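Local coordinates for protein alpha-L-arabinofuranosidase B (Aspergillus kawachii, PDB 6SXT) that hydrolyses terminal non-reducing alpha-L-arabinofuranosyl residues from arabinoxylan, L-arabinan and arabinogalactan side chains, cleaving 1,2-, 1,3- and 1,5-alpha-linkages, at residues Thr13-Arg23 with Phe290-Pro300; Arg131-Ala139 with Gly165-Asp173. All blocks are in the same frame, centred on the assembly; numbering follows the deposited sequence.

Contact 1 (Thr13-Arg23 with Phe290-Pro300)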
loop_
_atom_site.group_PDB
_atom_site.type_symbol
_atom_site.label_atom_id
_atom_site.label_comp_id
_atom_site.label_asym_id
_atom_site.label_seq_id
_atom_site.Cartn_x
_atom_site.Cartn_y
_atom_site.Cartn_z
ATOM N N THR A 13 14.581 -23.620 9.881
ATOM C CA THR A 13 13.260 -22.986 10.115
ATOM C C THR A 13 12.795 -22.488 8.753
ATOM O O THR A 13 12.802 -21.278 8.491
ATOM C CB THR A 13 13.334 -21.864 11.158
ATOM O OG1 THR A 13 14.277 -20.854 10.748
ATOM C CG2 THR A 13 13.743 -22.409 12.513
ATOM N N PRO A 14 12.423 -23.391 7.822
ATOM C CA PRO A 14 12.259 -23.021 6.409
ATOM C C PRO A 14 10.981 -22.203 6.182
ATOM O O PRO A 14 9.990 -22.275 6.908
ATOM C CB PRO A 14 12.102 -24.360 5.694
ATOM C CG PRO A 14 11.477 -25.229 6.769
ATOM C CD PRO A 14 12.202 -24.835 8.031
ATOM N N CYS A 15 11.018 -21.370 5.128
ATOM C CA CYS A 15 9.819 -20.658 4.675
ATOM C C CYS A 15 8.745 -21.666 4.291
ATOM O O CYS A 15 9.018 -22.678 3.575
ATOM C CB CYS A 15 10.117 -19.801 3.459
ATOM S SG CYS A 15 11.306 -18.488 3.863
ATOM N N VAL A 16 7.525 -21.372 4.692
ATOM C CA VAL A 16 6.321 -22.067 4.213
ATOM C C VAL A 16 5.427 -21.149 3.397
ATOM O O VAL A 16 4.430 -21.618 2.837
ATOM C CB VAL A 16 5.565 -22.715 5.375
ATOM C CG1 VAL A 16 6.439 -23.814 5.967
ATOM C CG2 VAL A 16 5.124 -21.685 6.411
ATOM N N ALA A 17 5.736 -19.858 3.342
ATOM C CA ALA A 17 5.053 -18.910 2.446
ATOM C C ALA A 17 6.057 -17.810 2.195
ATOM O O ALA A 17 6.698 -17.340 3.163
ATOM C CB ALA A 17 3.791 -18.394 3.085
ATOM N N ALA A 18 6.198 -17.384 0.958
ATOM C CA ALA A 18 7.250 -16.407 0.603
ATOM C C ALA A 18 6.662 -15.501 -0.471
ATOM O O ALA A 18 6.351 -15.971 -1.589
ATOM C CB ALA A 18 8.480 -17.133 0.101
ATOM N N HIS A 19 6.467 -14.252 -0.145
ATOM C CA HIS A 19 5.664 -13.330 -0.981
ATOM C C HIS A 19 6.465 -12.060 -1.297
ATOM O O HIS A 19 6.927 -11.382 -0.370
ATOM C CB HIS A 19 4.449 -12.905 -0.205
ATOM C CG HIS A 19 3.532 -14.014 0.150
ATOM N ND1 HIS A 19 3.211 -14.303 1.470
ATOM C CD2 HIS A 19 2.875 -14.879 -0.630
ATOM C CE1 HIS A 19 2.370 -15.320 1.484
ATOM N NE2 HIS A 19 2.112 -15.703 0.222
ATOM N N SER A 20 6.616 -11.715 -2.565
ATOM C CA SER A 20 7.256 -10.433 -2.922
ATOM C C SER A 20 6.886 -10.062 -4.335
ATOM O O SER A 20 6.942 -10.921 -5.225
ATOM C CB SER A 20 8.789 -10.495 -2.828
ATOM O OG SER A 20 9.315 -9.217 -3.176
ATOM N N THR A 21 6.591 -8.779 -4.548
ATOM C CA THR A 21 6.417 -8.224 -5.888
ATOM C C THR A 21 7.714 -7.619 -6.390
ATOM O O THR A 21 7.751 -7.222 -7.552
ATOM C CB THR A 21 5.225 -7.271 -5.941
ATOM O OG1 THR A 21 5.486 -6.219 -4.993
ATOM C CG2 THR A 21 3.920 -7.958 -5.645
ATOM N N THR A 22 8.711 -7.471 -5.535
ATOM C CA THR A 22 9.985 -6.842 -5.917
ATOM C C THR A 22 11.033 -7.850 -6.365
ATOM O O THR A 22 11.831 -7.493 -7.240
ATOM C CB THR A 22 10.501 -5.907 -4.839
ATOM O OG1 THR A 22 10.812 -6.721 -3.717
ATOM C CG2 THR A 22 9.486 -4.826 -4.505
ATOM N N ARG A 23 11.129 -9.004 -5.711
ATOM C CA ARG A 23 12.274 -9.910 -5.966
ATOM C C ARG A 23 11.992 -11.341 -5.579
ATOM O O ARG A 23 11.116 -11.648 -4.750
ATOM C CB ARG A 23 13.518 -9.406 -5.248
ATOM C CG ARG A 23 13.424 -9.419 -3.728
ATOM C CD ARG A 23 14.794 -9.131 -3.146
ATOM N NE ARG A 23 14.811 -9.151 -1.695
ATOM C CZ ARG A 23 15.836 -9.620 -0.981
ATOM N NH1 ARG A 23 16.920 -10.119 -1.559
ATOM N NH2 ARG A 23 15.738 -9.602 0.334
ATOM N N PHE A 290 3.642 -3.071 1.391
ATOM C CA PHE A 290 4.379 -4.340 1.536
ATOM C C PHE A 290 5.286 -4.537 0.335
ATOM O O PHE A 290 4.824 -4.432 -0.823
ATOM C CB PHE A 290 3.384 -5.492 1.635
ATOM C CG PHE A 290 3.957 -6.881 1.700
ATOM C CD1 PHE A 290 4.174 -7.499 2.910
ATOM C CD2 PHE A 290 4.195 -7.603 0.539
ATOM C CE1 PHE A 290 4.617 -8.809 3.003
ATOM C CE2 PHE A 290 4.668 -8.915 0.616
ATOM C CZ PHE A 290 4.869 -9.521 1.854
ATOM N N TYR A 291 6.562 -4.820 0.589
ATOM C CA TYR A 291 7.519 -5.090 -0.519
ATOM C C TYR A 291 7.860 -6.589 -0.595
ATOM O O TYR A 291 7.995 -7.131 -1.708
ATOM C CB TYR A 291 8.792 -4.262 -0.287
ATOM C CG TYR A 291 8.535 -2.775 -0.360
ATOM C CD1 TYR A 291 8.282 -2.115 -1.550
ATOM C CD2 TYR A 291 8.551 -2.001 0.786
ATOM C CE1 TYR A 291 8.057 -0.751 -1.612
ATOM C CE2 TYR A 291 8.316 -0.651 0.731
ATOM C CZ TYR A 291 8.076 -0.011 -0.451
ATOM O OH TYR A 291 7.879 1.349 -0.500
ATOM N N GLU A 292 8.135 -7.228 0.531
ATOM C CA GLU A 292 8.501 -8.644 0.591
ATOM C C GLU A 292 8.222 -9.166 1.993
ATOM O O GLU A 292 8.211 -8.361 2.943
ATOM C CB GLU A 292 9.979 -8.880 0.221
ATOM C CG GLU A 292 10.977 -8.208 1.155
ATOM C CD GLU A 292 12.430 -8.448 0.759
ATOM O OE1 GLU A 292 12.833 -7.833 -0.234
ATOM O OE2 GLU A 292 13.083 -9.307 1.377
ATOM N N GLY A 293 8.038 -10.460 2.100
ATOM C CA GLY A 293 7.883 -11.052 3.427
ATOM C C GLY A 293 7.726 -12.550 3.308
ATOM O O GLY A 293 7.463 -13.076 2.223
ATOM N N VAL A 294 7.864 -13.202 4.456
ATOM C CA VAL A 294 7.743 -14.662 4.529
ATOM C C VAL A 294 7.079 -15.059 5.839
ATOM O O VAL A 294 7.097 -14.292 6.801
ATOM C CB VAL A 294 9.074 -15.382 4.383
ATOM C CG1 VAL A 294 9.924 -14.937 3.200
ATOM C CG2 VAL A 294 9.866 -15.349 5.680
ATOM N N MET A 295 6.654 -16.328 5.867
ATOM C CA MET A 295 6.310 -17.049 7.114
ATOM C C MET A 295 7.082 -18.356 7.084
ATOM O O MET A 295 7.303 -18.930 6.004
ATOM C CB MET A 295 4.813 -17.341 7.234
ATOM C CG MET A 295 4.013 -16.050 7.335
ATOM S SD MET A 295 2.225 -16.372 7.201
ATOM C CE MET A 295 1.937 -17.336 8.698
ATOM N N THR A 296 7.548 -18.763 8.256
ATOM C CA THR A 296 8.374 -19.976 8.421
ATOM C C THR A 296 7.680 -20.998 9.305
ATOM O O THR A 296 6.754 -20.688 10.008
ATOM C CB THR A 296 9.765 -19.681 8.984
ATOM O OG1 THR A 296 9.630 -19.434 10.395
ATOM C CG2 THR A 296 10.446 -18.523 8.318
ATOM N N SER A 297 8.177 -22.226 9.218
ATOM C CA SER A 297 7.896 -23.289 10.215
ATOM C C SER A 297 9.067 -23.324 11.187
ATOM O O SER A 297 10.169 -23.360 10.725
ATOM C CB SER A 297 7.698 -24.610 9.502
ATOM O OG SER A 297 7.722 -25.687 10.417
ATOM N N GLY A 298 8.828 -23.348 12.472
ATOM C CA GLY A 298 9.898 -23.307 13.460
ATOM C C GLY A 298 10.169 -21.879 13.900
ATOM O O GLY A 298 9.829 -20.906 13.202
ATOM N N TYR A 299 10.928 -21.754 14.965
ATOM C CA TYR A 299 11.220 -20.484 15.624
ATOM C C TYR A 299 12.611 -20.036 15.228
ATOM O O TYR A 299 13.597 -20.625 15.633
ATOM C CB TYR A 299 11.186 -20.662 17.147
ATOM C CG TYR A 299 11.210 -19.397 17.937
ATOM C CD1 TYR A 299 10.058 -18.720 18.276
ATOM C CD2 TYR A 299 12.395 -18.932 18.488
ATOM C CE1 TYR A 299 10.064 -17.588 19.065
ATOM C CE2 TYR A 299 12.418 -17.801 19.290
ATOM C CZ TYR A 299 11.252 -17.130 19.598
ATOM O OH TYR A 299 11.198 -16.035 20.386
ATOM N N PRO A 300 12.768 -19.035 14.319
ATOM C CA PRO A 300 14.104 -18.742 13.802
ATOM C C PRO A 300 15.026 -18.192 14.885
ATOM O O PRO A 300 14.573 -17.459 15.767
ATOM C CB PRO A 300 13.864 -17.621 12.783
ATOM C CG PRO A 300 12.431 -17.814 12.382
ATOM C CD PRO A 300 11.729 -18.238 13.659
#
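Strands 17-20 and 290-296 run antiparallel, their axes 4.7 Å apart at an angle of 176°, and a classic beta bulge breaks the regular pairing: Val16 and Ala17 both face Met295. The carbonyl oxygen of Met295 accepts both amides of the bulge, Val16 N at 2.8 Å and Ala17 N at 3.2 Å, each donor tilted from the carbonyl plane. Regular pairing follows, with His19 N bonded to Gly293 O at 2.8 Å.

A buried salt bridge closes the far end. Arg23 is extended from CG to NE and grips the Glu292 carboxylate side-on, NE meeting OE1 at 2.8 Å and NH2 meeting OE2 at 2.9 Å, with the two planes turned 37° apart. Tyr317 and Tyr148 add hydroxyl bonds to OE1 and OE2, and this dense bonding should fix the carboxylate's rotation. Beside it, Ser20 OG, anti to its own backbone N (chi1 -180°), donates to Tyr291 O at 2.9 Å and accepts from the amides of Thr22 and Arg23, an ST motif that ties the turn after the strand to its partner.

Cys15 SG, in a disulfide with Cys5, lies 3.9 Å from Val294 CB, Ala18 CB packs against Val294 CG1, and the rim of the Phe290 ring meets His19 O. On one face of the sheet Ala18 and Val294 lie under helix 4-10; on the other, Ala17, His19 and Met295 pack against Ile274 of strand 273-276, while strand 145-152 pairs with 288-296 in the same antiparallel sheet.

Contact 2 (Arg131-Ala139 with Gly165-Asp173). With EDO (1,2-ethanediol), chain N.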
loop_
_atom_site.group_PDB
_atom_site.type_symbol
_atom_site.label_atom_id
_atom_site.label_comp_id
_atom_site.label_asym_id
_atom_site.label_seq_id
_atom_site.Cartn_x
_atom_site.Cartn_y
_atom_site.Cartn_z
ATOM N N ARG A 131 -5.495 -12.329 1.047
ATOM C CA ARG A 131 -5.671 -13.447 2.004
ATOM C C ARG A 131 -5.477 -14.773 1.338
ATOM O O ARG A 131 -5.680 -14.877 0.097
ATOM C CB ARG A 131 -7.079 -13.353 2.610
ATOM C CG ARG A 131 -7.332 -14.188 3.832
ATOM C CD ARG A 131 -8.596 -13.726 4.586
ATOM N NE ARG A 131 -8.570 -14.259 5.910
ATOM C CZ ARG A 131 -8.853 -13.602 7.002
ATOM N NH1 ARG A 131 -9.333 -12.367 6.936
ATOM N NH2 ARG A 131 -8.672 -14.164 8.171
ATOM N N ASN A 132 -5.173 -15.770 2.159
ATOM C CA ASN A 132 -5.241 -17.194 1.733
ATOM C C ASN A 132 -5.776 -17.952 2.944
ATOM O O ASN A 132 -5.056 -18.045 3.920
ATOM C CB ASN A 132 -3.930 -17.757 1.244
ATOM C CG ASN A 132 -4.099 -19.154 0.657
ATOM O OD1 ASN A 132 -4.873 -19.949 1.184
ATOM N ND2 ASN A 132 -3.436 -19.436 -0.440
ATOM N N ASN A 133 -7.040 -18.387 2.878
ATOM C CA ASN A 133 -7.667 -19.163 3.968
ATOM C C ASN A 133 -7.493 -20.673 3.783
ATOM O O ASN A 133 -8.024 -21.412 4.640
ATOM C CB ASN A 133 -9.129 -18.776 4.100
ATOM C CG ASN A 133 -9.310 -17.423 4.744
ATOM O OD1 ASN A 133 -8.488 -16.997 5.556
ATOM N ND2 ASN A 133 -10.396 -16.728 4.410
ATOM N N GLU A 134 -6.822 -21.114 2.743
ATOM C CA GLU A 134 -6.570 -22.558 2.489
ATOM C C GLU A 134 -5.070 -22.859 2.465
ATOM O O GLU A 134 -4.575 -23.473 1.522
ATOM C CB GLU A 134 -7.266 -22.929 1.183
ATOM C CG GLU A 134 -8.772 -22.710 1.267
ATOM C CD GLU A 134 -9.564 -22.990 -0.009
ATOM O OE1 GLU A 134 -8.947 -23.321 -1.045
ATOM O OE2 GLU A 134 -10.804 -22.871 0.038
ATOM N N ALA A 135 -4.333 -22.256 3.379
ATOM C CA ALA A 135 -2.871 -22.302 3.388
ATOM C C ALA A 135 -2.398 -23.627 3.935
ATOM O O ALA A 135 -3.107 -24.225 4.780
ATOM C CB ALA A 135 -2.314 -21.161 4.218
ATOM N N THR A 136 -1.297 -24.099 3.427
ATOM C CA THR A 136 -0.728 -25.363 3.936
ATOM C C THR A 136 0.699 -25.139 4.381
ATOM O O THR A 136 1.437 -24.285 3.854
ATOM C CB THR A 136 -0.994 -26.465 2.914
ATOM O OG1 THR A 136 -0.285 -26.059 1.774
ATOM C CG2 THR A 136 -2.449 -26.603 2.526
ATOM N N GLY A 137 1.067 -25.877 5.420
ATOM C CA GLY A 137 2.409 -25.783 5.986
ATOM C C GLY A 137 2.572 -24.720 7.052
ATOM O O GLY A 137 3.614 -24.716 7.707
ATOM N N THR A 138 1.651 -23.783 7.167
ATOM C CA THR A 138 1.724 -22.699 8.161
ATOM C C THR A 138 1.492 -23.309 9.533
ATOM O O THR A 138 0.753 -24.337 9.687
ATOM C CB THR A 138 0.713 -21.597 7.863
ATOM O OG1 THR A 138 -0.503 -22.274 7.533
ATOM C CG2 THR A 138 1.146 -20.702 6.720
ATOM N N ALA A 139 2.061 -22.651 10.532
ATOM C CA ALA A 139 1.902 -23.106 11.930
ATOM C C ALA A 139 0.446 -22.971 12.378
ATOM O O ALA A 139 -0.264 -21.965 12.095
ATOM C CB ALA A 139 2.850 -22.334 12.814
ATOM N N GLY A 165 0.575 -11.904 8.277
ATOM C CA GLY A 165 0.889 -13.136 8.994
ATOM C C GLY A 165 -0.298 -14.041 9.234
ATOM O O GLY A 165 -1.197 -14.126 8.408
ATOM N N ASN A 166 -0.270 -14.747 10.361
ATOM C CA ASN A 166 -1.112 -15.931 10.627
ATOM C C ASN A 166 -2.471 -15.474 11.161
ATOM O O ASN A 166 -2.511 -14.636 12.097
ATOM C CB ASN A 166 -0.402 -16.820 11.644
ATOM C CG ASN A 166 -0.843 -18.270 11.660
ATOM O OD1 ASN A 166 -2.056 -18.528 11.691
ATOM N ND2 ASN A 166 0.096 -19.198 11.594
ATOM N N ALA A 167 -3.554 -15.992 10.586
ATOM C CA ALA A 167 -4.894 -15.556 10.968
ATOM C C ALA A 167 -5.925 -16.680 10.873
ATOM O O ALA A 167 -5.563 -17.809 10.634
ATOM C CB ALA A 167 -5.286 -14.347 10.199
ATOM N N GLU A 168 -7.180 -16.278 11.041
ATOM C CA GLU A 168 -8.307 -17.218 11.132
ATOM C C GLU A 168 -8.750 -17.654 9.744
ATOM O O GLU A 168 -8.848 -16.824 8.826
ATOM C CB GLU A 168 -9.467 -16.530 11.810
ATOM C CG GLU A 168 -9.197 -16.191 13.249
ATOM C CD GLU A 168 -8.801 -14.753 13.488
ATOM O OE1 GLU A 168 -8.275 -14.133 12.535
ATOM O OE2 GLU A 168 -9.080 -14.252 14.621
ATOM N N THR A 169 -9.085 -18.932 9.571
ATOM C CA THR A 169 -9.519 -19.432 8.259
ATOM C C THR A 169 -10.928 -18.984 7.913
ATOM O O THR A 169 -11.272 -19.059 6.743
ATOM C CB THR A 169 -9.413 -20.950 8.172
ATOM O OG1 THR A 169 -10.162 -21.506 9.259
ATOM C CG2 THR A 169 -7.995 -21.431 8.263
ATOM N N SER A 170 -11.728 -18.558 8.884
ATOM C CA SER A 170 -13.113 -18.107 8.643
ATOM C C SER A 170 -13.222 -16.634 8.256
ATOM O O SER A 170 -14.348 -16.157 8.027
ATOM C CB SER A 170 -13.944 -18.393 9.866
ATOM O OG SER A 170 -13.445 -17.680 10.981
ATOM N N SER A 171 -12.138 -15.834 8.376
ATOM C CA SER A 171 -12.185 -14.380 8.208
ATOM C C SER A 171 -13.014 -13.737 9.321
ATOM O O SER A 171 -13.496 -12.611 9.143
ATOM C CB SER A 171 -12.656 -13.965 6.851
ATOM O OG SER A 171 -11.990 -14.701 5.818
ATOM N N THR A 172 -13.158 -14.418 10.461
ATOM C CA THR A 172 -13.889 -13.848 11.613
ATOM C C THR A 172 -13.057 -13.951 12.884
ATOM O O THR A 172 -12.058 -14.692 12.930
ATOM C CB THR A 172 -15.249 -14.571 11.840
ATOM O OG1 THR A 172 -15.002 -15.875 12.358
ATOM C CG2 THR A 172 -16.063 -14.633 10.565
ATOM N N ASP A 173 -13.447 -13.155 13.884
ATOM C CA ASP A 173 -12.787 -13.146 15.212
ATOM C C ASP A 173 -13.211 -14.394 15.981
ATOM O O ASP A 173 -14.345 -14.404 16.489
ATOM C CB ASP A 173 -13.128 -11.857 15.939
ATOM C CG ASP A 173 -12.447 -11.687 17.278
ATOM O OD1 ASP A 173 -11.921 -12.688 17.820
ATOM O OD2 ASP A 173 -12.538 -10.551 17.803
HETATM C C1 EDO N . -8.574 -24.499 12.382
HETATM O O1 EDO N . -9.430 -23.590 11.751
HETATM C C2 EDO N . -7.270 -24.650 11.677
HETATM O O2 EDO N . -6.406 -25.591 12.336
#
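The ends of two short strands and the loops after them are held together here almost wholly by polar side chains, and the striking feature is the placing of Arg131, whose guanidinium meets a carbonyl at its edge and a hydroxyl over one face. At the edge, Arg131 NH2 donates to Glu168 O at 2.7 Å, approaching in the carbonyl plane, although the N-H...O angle is only 140°. Over the face stands Ser171 OG, 3.4 Å above the plane and displaced toward the rim; it makes no hydrogen bond to the arginine.

That hydroxyl is taken instead by Asn133, whose ND2 reaches it at 2.9 Å. The other end of the same amide turns back on the arginine: Asn133 OD1 accepts from Arg131 NE at 2.8 Å. With CG anti to the carbonyl carbon (chi1 -74°), Asn133 thus bridges Arg131 and Ser171, and bonds at both ends should hold its amide against flipping. Thr169 O sits close by, 3.2 Å from Asn133 CG. Glu168 to Ser171 form a type I beta turn, so the arginine and asparagine clasp its first and last residues.

Farther along, Asn166 ND2 donates to Ala139 O at 2.8 Å, with the acceptor near the plane of the amide. Glu145 also accepts from this nitrogen, and Asn166 OD1 takes the amide of Gly272, so the side chain joins three parts of the chain.

The turn borders the active site. Arg131 NH2 also bonds the carbonyl of substrate-binding Gly280, the Glu168 side chain lies about 3 Å from that of the nucleophile Glu205, and Asp173 touches the bound inhibitor-derived ligand. Arg131 and Asn133 are consistent with a second shell that positions this turn, while Glu168 approaches and Asp173 lines the glycosidase pocket.

Both contacts lie in the catalytic domain and are largely buried, yet bonding follows place in the fold. Contact 1 joins neighbouring strands of the large antiparallel sheet chiefly through backbone pairing, with one charged pair at its end; contact 2 joins two non-neighbouring strands of a smaller sheet, and the loops after them, where side-chain amides and a guanidinium do the work and exposed Thr169 marks the surface. Contact 2 is nested inside the loop contact 1 closes. They meet directly: Met295 packs on Gly165 and Asn166, and Val16 of the bulge on Gly137 and Thr138. Contact 2 reaches the ligand pocket, whereas the side chain of Met295 is about 12 Å from that of Asp203.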